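Local coordinates for protein acyl-coenzyme A oxidase 3 (Yarrowia lipolytica, PDB 5YS9) that oxidises acyl-CoA substrates of different chain lengths to (2E)-enoyl-CoA with FAD and oxygen, releasing hydrogen peroxide in peroxisomal fatty acid beta-oxidation, at residues 401-406 with 470-475; 68-73 with 643-648. All blocks are in the same frame, centred on the assembly; numbering follows the deposited sequence.

Contact 1: 401-406 with 470-475; sequences LKELFA and IQSCLG
One polar bond joins E403 to S472, and through it helix 391-428 to helix 458-477. The S472 hydroxyl is the donor. Its OG lies 2.5 Å from E403 OE2. The bond enters on the syn lone pair of OE2, the side that faces the other carboxylate oxygen. The angle at OE2 between CD and S472 OG is about 123°, as suits a trigonal acceptor. E403 OE1 is 3.5 Å from S472 OG, but the angle there is poor, so the hydroxyl is held by one carboxylate oxygen and not shared by two.

Van der Waals contact between the segments is slight. S472 CB comes to 3.5 Å from E403 OE2 beside the bond. The backbones stand well apart, with 8.8 Å between E403 CA and S472 CA. The glutamate reaches about half way, and the S472 side chain and the bond close the rest. The E403 chain is bent at chi2 (-69°), which still carries the carboxylate across to the serine. The S472 CB already points toward the other helix. Its OG is anti to the carbonyl carbon (chi1 -78°), which places it near G468 O of the same helix, a weak second acceptor that competes for the same proton.

Other parts of the fold pack on some of the remaining faces. F405 packs on helix 300-330 and C473 on helix 507-534. The E403 side chain also touches S485 and V486 in a loop. Without the carboxylate, as with an alanine here, the S472 hydroxyl would probably lose its mate across the contact, and this tie between the two helices with it.

The contact thus links segment 401-406, in the C-alpha1 domain, to helix 458-477 by a hydroxyl-carboxylate bridge near the surface. A donor on OE2 would be expected to favour the charged form of E403.

Contact 2: 68-73 with 643-648; sequences LNVSGD and FINAPI
N645 turns its amide to V70 with CG anti to the backbone N (chi1 -154°). V70 chi1 (-68°) sets CG1 anti to the carbonyl carbon and leaves CG2 between the backbone N and that carbon, facing N645. The backbone contributes too: N645 is the first residue after helix 641-644 to leave helical angles, and its phi is positive (51°).

The methyl sits over the face of the amide. V70 CG2 is 3.3 Å from N645 OD1, and 3.7 Å from N645 CG. V70 CB is also 3.7 Å from N645 OD1. The other end of the amide reaches the next residue, with N645 ND2 4.0 Å from S71 CA. These are van der Waals contacts; neither polar end of the amide bonds to the facing loop.

That loop is shaped by a type I beta turn from V70 to D73, closed by D73 N to V70 O at 2.9 Å. S71 points its CB away from N645, and its OG bonds to K662 on helix 655-666. D73 forms a salt bridge with R88. On the other segment, N645 O is bonded to the Y74 hydroxyl, and R319 of helix 300-330 both bonds I644 O and touches the N645 side chain.

The contact joins the loop between helices 49-63 and 78-92, in the N-terminal acyl-CoA oxidase region, to the later acyl-CoA oxidase region (506-686). Its chemistry is an aliphatic methyl against a flat amide. The fit rests on shape, and the directed bonds between the two regions come from neighbours such as Y74 and K662.

Overall arrangement
Contacts 1 and 2 lie on opposite sides of the chain's centre. Their centres are 43 Å apart, and their nearest atoms about 27 Å. Contact 1 is nested within contact 2 along the chain: 68-73 comes first, then 401-406, 470-475 and 643-648. Contact 1 ties two helices together, with 401-406 in the C-alpha1 domain. Contact 2 joins the N-terminal acyl-CoA oxidase region to the later one (506-686). Helix 300-330 is common to both surroundings, packing on F405 near contact 1 and on I644 and N645 near contact 2. Helix 391-428, which carries 401-406, ends at Q428 in an FAD pocket, so contact 1 shares a helix with the cofactor site.

Contact 1: 401-406 with 470-475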
loop_
_atom_site.group_PDB
_atom_site.type_symbol
_atom_site.label_atom_id
_atom_site.label_comp_id
_atom_site.label_asym_id
_atom_site.label_seq_id
_atom_site.Cartn_x
_atom_site.Cartn_y
_atom_site.Cartn_z
ATOM N N LEU A 401 31.179 -15.071 4.762
ATOM C CA LEU A 401 29.934 -15.550 5.334
ATOM C C LEU A 401 29.236 -14.524 6.277
ATOM O O LEU A 401 28.025 -14.266 6.147
ATOM C CB LEU A 401 30.148 -16.889 6.048
ATOM C CG LEU A 401 28.883 -17.759 6.015
ATOM C CD1 LEU A 401 28.797 -18.402 4.635
ATOM C CD2 LEU A 401 28.829 -18.808 7.133
ATOM N N LYS A 402 29.976 -13.934 7.208
ATOM C CA LYS A 402 29.379 -12.911 8.068
ATOM C C LYS A 402 28.713 -11.805 7.204
ATOM O O LYS A 402 27.566 -11.451 7.449
ATOM C CB LYS A 402 30.379 -12.338 9.100
ATOM C CG LYS A 402 30.639 -13.233 10.329
ATOM C CD LYS A 402 29.609 -13.016 11.449
ATOM C CE LYS A 402 29.795 -13.939 12.656
ATOM N NZ LYS A 402 29.051 -15.226 12.503
ATOM N N GLU A 403 29.393 -11.308 6.170
ATOM C CA GLU A 403 28.886 -10.156 5.431
ATOM C C GLU A 403 27.720 -10.521 4.519
ATOM O O GLU A 403 26.824 -9.710 4.308
ATOM C CB GLU A 403 30.007 -9.418 4.690
ATOM C CG GLU A 403 31.098 -8.823 5.599
ATOM C CD GLU A 403 30.677 -7.645 6.484
ATOM O OE1 GLU A 403 29.500 -7.209 6.460
ATOM O OE2 GLU A 403 31.559 -7.154 7.232
ATOM N N LEU A 404 27.734 -11.765 4.039
ATOM C CA LEU A 404 26.556 -12.415 3.448
ATOM C C LEU A 404 25.333 -12.425 4.382
ATOM O O LEU A 404 24.318 -12.002 3.905
ATOM C CB LEU A 404 26.853 -13.816 2.922
ATOM C CG LEU A 404 26.905 -14.027 1.403
ATOM C CD1 LEU A 404 25.523 -13.967 0.773
ATOM C CD2 LEU A 404 27.827 -13.029 0.715
ATOM N N PHE A 405 25.455 -12.827 5.625
ATOM C CA PHE A 405 24.311 -12.777 6.477
ATOM C C PHE A 405 23.868 -11.321 6.597
ATOM O O PHE A 405 22.700 -11.016 6.465
ATOM C CB PHE A 405 24.668 -13.373 7.835
ATOM C CG PHE A 405 23.511 -13.468 8.773
ATOM C CD1 PHE A 405 22.323 -14.040 8.367
ATOM C CD2 PHE A 405 23.606 -12.972 10.053
ATOM C CE1 PHE A 405 21.250 -14.120 9.227
ATOM C CE2 PHE A 405 22.541 -13.052 10.921
ATOM C CZ PHE A 405 21.361 -13.627 10.507
ATOM N N ALA A 406 24.810 -10.415 6.780
ATOM C CA ALA A 406 24.478 -9.013 6.977
ATOM C C ALA A 406 23.793 -8.341 5.795
ATOM O O ALA A 406 22.842 -7.609 5.959
ATOM C CB ALA A 406 25.722 -8.243 7.367
ATOM N N ILE A 470 28.791 0.240 9.684
ATOM C CA ILE A 470 29.646 1.156 10.361
ATOM C C ILE A 470 30.724 0.396 11.177
ATOM O O ILE A 470 31.915 0.768 11.152
ATOM C CB ILE A 470 28.813 2.091 11.231
ATOM C CG1 ILE A 470 28.028 3.039 10.333
ATOM C CG2 ILE A 470 29.717 2.864 12.190
ATOM C CD1 ILE A 470 27.053 3.897 11.117
ATOM N N GLN A 471 30.304 -0.668 11.854
ATOM C CA GLN A 471 31.217 -1.573 12.542
ATOM C C GLN A 471 32.176 -2.271 11.589
ATOM O O GLN A 471 33.355 -2.423 11.931
ATOM C CB GLN A 471 30.478 -2.600 13.401
ATOM C CG GLN A 471 29.848 -1.998 14.657
ATOM C CD GLN A 471 28.787 -2.913 15.294
ATOM O OE1 GLN A 471 28.143 -3.722 14.606
ATOM N NE2 GLN A 471 28.622 -2.800 16.608
ATOM N N SER A 472 31.698 -2.674 10.409
ATOM C CA SER A 472 32.597 -3.269 9.392
ATOM C C SER A 472 33.672 -2.276 8.890
ATOM O O SER A 472 34.828 -2.646 8.757
ATOM C CB SER A 472 31.802 -3.812 8.211
ATOM O OG SER A 472 31.229 -5.048 8.562
ATOM N N CYS A 473 33.245 -1.038 8.614
ATOM C CA CYS A 473 34.097 0.043 8.151
ATOM C C CYS A 473 35.124 0.410 9.220
ATOM O O CYS A 473 36.289 0.469 8.913
ATOM C CB CYS A 473 33.251 1.252 7.816
ATOM S SG CYS A 473 34.067 2.792 7.262
ATOM N N LEU A 474 34.685 0.626 10.461
ATOM C CA LEU A 474 35.586 0.907 11.614
ATOM C C LEU A 474 36.566 -0.246 11.916
ATOM O O LEU A 474 37.749 0.000 12.088
ATOM C CB LEU A 474 34.768 1.249 12.866
ATOM C CG LEU A 474 35.491 1.786 14.104
ATOM C CD1 LEU A 474 36.381 3.018 13.856
ATOM C CD2 LEU A 474 34.429 2.132 15.126
ATOM N N GLY A 475 36.095 -1.497 11.927
ATOM C CA GLY A 475 37.000 -2.648 12.047
ATOM C C GLY A 475 38.023 -2.770 10.908
ATOM O O GLY A 475 39.123 -3.268 11.131
#

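Contact 2: 68-73 with 643-648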
loop_
_atom_site.group_PDB
_atom_site.type_symbol
_atom_site.label_atom_id
_atom_site.label_comp_id
_atom_site.label_asym_id
_atom_site.label_seq_id
_atom_site.Cartn_x
_atom_site.Cartn_y
_atom_site.Cartn_z
ATOM N N LEU A 68 -6.717 -27.564 -5.296
ATOM C CA LEU A 68 -5.946 -26.322 -5.288
ATOM C C LEU A 68 -6.514 -25.095 -6.011
ATOM O O LEU A 68 -6.109 -23.996 -5.725
ATOM C CB LEU A 68 -4.514 -26.569 -5.740
ATOM C CG LEU A 68 -3.748 -27.601 -4.927
ATOM C CD1 LEU A 68 -2.282 -27.588 -5.299
ATOM C CD2 LEU A 68 -3.937 -27.392 -3.445
ATOM N N ASN A 69 -7.493 -25.280 -6.868
ATOM C CA ASN A 69 -7.889 -24.242 -7.788
ATOM C C ASN A 69 -8.221 -22.930 -7.079
ATOM O O ASN A 69 -9.008 -22.889 -6.159
ATOM C CB ASN A 69 -9.100 -24.775 -8.537
ATOM C CG ASN A 69 -9.667 -23.805 -9.521
ATOM O OD1 ASN A 69 -9.104 -23.572 -10.562
ATOM N ND2 ASN A 69 -10.814 -23.263 -9.204
ATOM N N VAL A 70 -7.625 -21.849 -7.555
ATOM C CA VAL A 70 -7.728 -20.560 -6.914
ATOM C C VAL A 70 -8.768 -19.695 -7.578
ATOM O O VAL A 70 -9.134 -18.667 -7.035
ATOM C CB VAL A 70 -6.362 -19.846 -6.841
ATOM C CG1 VAL A 70 -5.457 -20.614 -5.892
ATOM C CG2 VAL A 70 -5.725 -19.689 -8.220
ATOM N N SER A 71 -9.298 -20.137 -8.706
ATOM C CA SER A 71 -10.218 -19.297 -9.503
ATOM C C SER A 71 -11.344 -18.552 -8.689
ATOM O O SER A 71 -11.655 -17.404 -8.978
ATOM C CB SER A 71 -10.813 -20.118 -10.622
ATOM O OG SER A 71 -12.074 -19.566 -10.953
ATOM N N GLY A 72 -11.898 -19.185 -7.663
ATOM C CA GLY A 72 -13.002 -18.597 -6.890
ATOM C C GLY A 72 -12.650 -18.116 -5.508
ATOM O O GLY A 72 -13.536 -17.833 -4.712
ATOM N N ASP A 73 -11.355 -17.979 -5.222
ATOM C CA ASP A 73 -10.908 -17.585 -3.896
ATOM C C ASP A 73 -11.219 -16.101 -3.575
ATOM O O ASP A 73 -11.292 -15.742 -2.402
ATOM C CB ASP A 73 -9.407 -17.873 -3.705
ATOM C CG ASP A 73 -9.058 -19.363 -3.657
ATOM O OD1 ASP A 73 -9.913 -20.232 -3.869
ATOM O OD2 ASP A 73 -7.892 -19.683 -3.415
ATOM N N PHE A 643 -1.891 -19.091 -12.909
ATOM C CA PHE A 643 -0.971 -18.349 -11.975
ATOM C C PHE A 643 -1.182 -16.846 -11.998
ATOM O O PHE A 643 -0.968 -16.147 -10.978
ATOM C CB PHE A 643 0.530 -18.650 -12.222
ATOM C CG PHE A 643 0.967 -19.969 -11.685
ATOM C CD1 PHE A 643 1.372 -20.093 -10.381
ATOM C CD2 PHE A 643 0.894 -21.104 -12.460
ATOM C CE1 PHE A 643 1.732 -21.343 -9.856
ATOM C CE2 PHE A 643 1.263 -22.345 -11.960
ATOM C CZ PHE A 643 1.682 -22.465 -10.659
ATOM N N ILE A 644 -1.563 -16.354 -13.163
ATOM C CA ILE A 644 -1.912 -14.972 -13.347
ATOM C C ILE A 644 -3.147 -14.626 -12.545
ATOM O O ILE A 644 -3.199 -13.601 -11.905
ATOM C CB ILE A 644 -2.155 -14.692 -14.842
ATOM C CG1 ILE A 644 -0.844 -14.811 -15.612
ATOM C CG2 ILE A 644 -2.796 -13.336 -15.065
ATOM C CD1 ILE A 644 0.065 -13.630 -15.450
ATOM N N ASN A 645 -4.150 -15.489 -12.626
ATOM C CA ASN A 645 -5.353 -15.403 -11.821
ATOM C C ASN A 645 -5.995 -14.030 -11.870
ATOM O O ASN A 645 -6.459 -13.528 -10.865
ATOM C CB ASN A 645 -5.110 -15.858 -10.388
ATOM C CG ASN A 645 -6.367 -16.372 -9.714
ATOM O OD1 ASN A 645 -6.411 -16.503 -8.517
ATOM N ND2 ASN A 645 -7.382 -16.663 -10.487
ATOM N N ALA A 646 -5.971 -13.417 -13.040
ATOM C CA ALA A 646 -6.634 -12.155 -13.270
ATOM C C ALA A 646 -7.048 -12.097 -14.726
ATOM O O ALA A 646 -6.232 -12.338 -15.590
ATOM C CB ALA A 646 -5.712 -11.014 -12.920
ATOM N N PRO A 647 -8.281 -11.729 -15.019
ATOM C CA PRO A 647 -8.770 -11.725 -16.397
ATOM C C PRO A 647 -8.047 -10.771 -17.332
ATOM O O PRO A 647 -7.823 -11.100 -18.472
ATOM C CB PRO A 647 -10.222 -11.291 -16.260
ATOM C CG PRO A 647 -10.467 -11.056 -14.829
ATOM C CD PRO A 647 -9.376 -11.693 -14.054
ATOM N N ILE A 648 -7.717 -9.591 -16.851
ATOM C CA ILE A 648 -7.043 -8.589 -17.656
ATOM C C ILE A 648 -5.596 -8.964 -17.978
ATOM O O ILE A 648 -4.996 -8.411 -18.872
ATOM C CB ILE A 648 -7.181 -7.178 -17.045
ATOM C CG1 ILE A 648 -6.486 -7.086 -15.697
ATOM C CG2 ILE A 648 -8.646 -6.805 -16.908
ATOM C CD1 ILE A 648 -6.462 -5.696 -15.128
#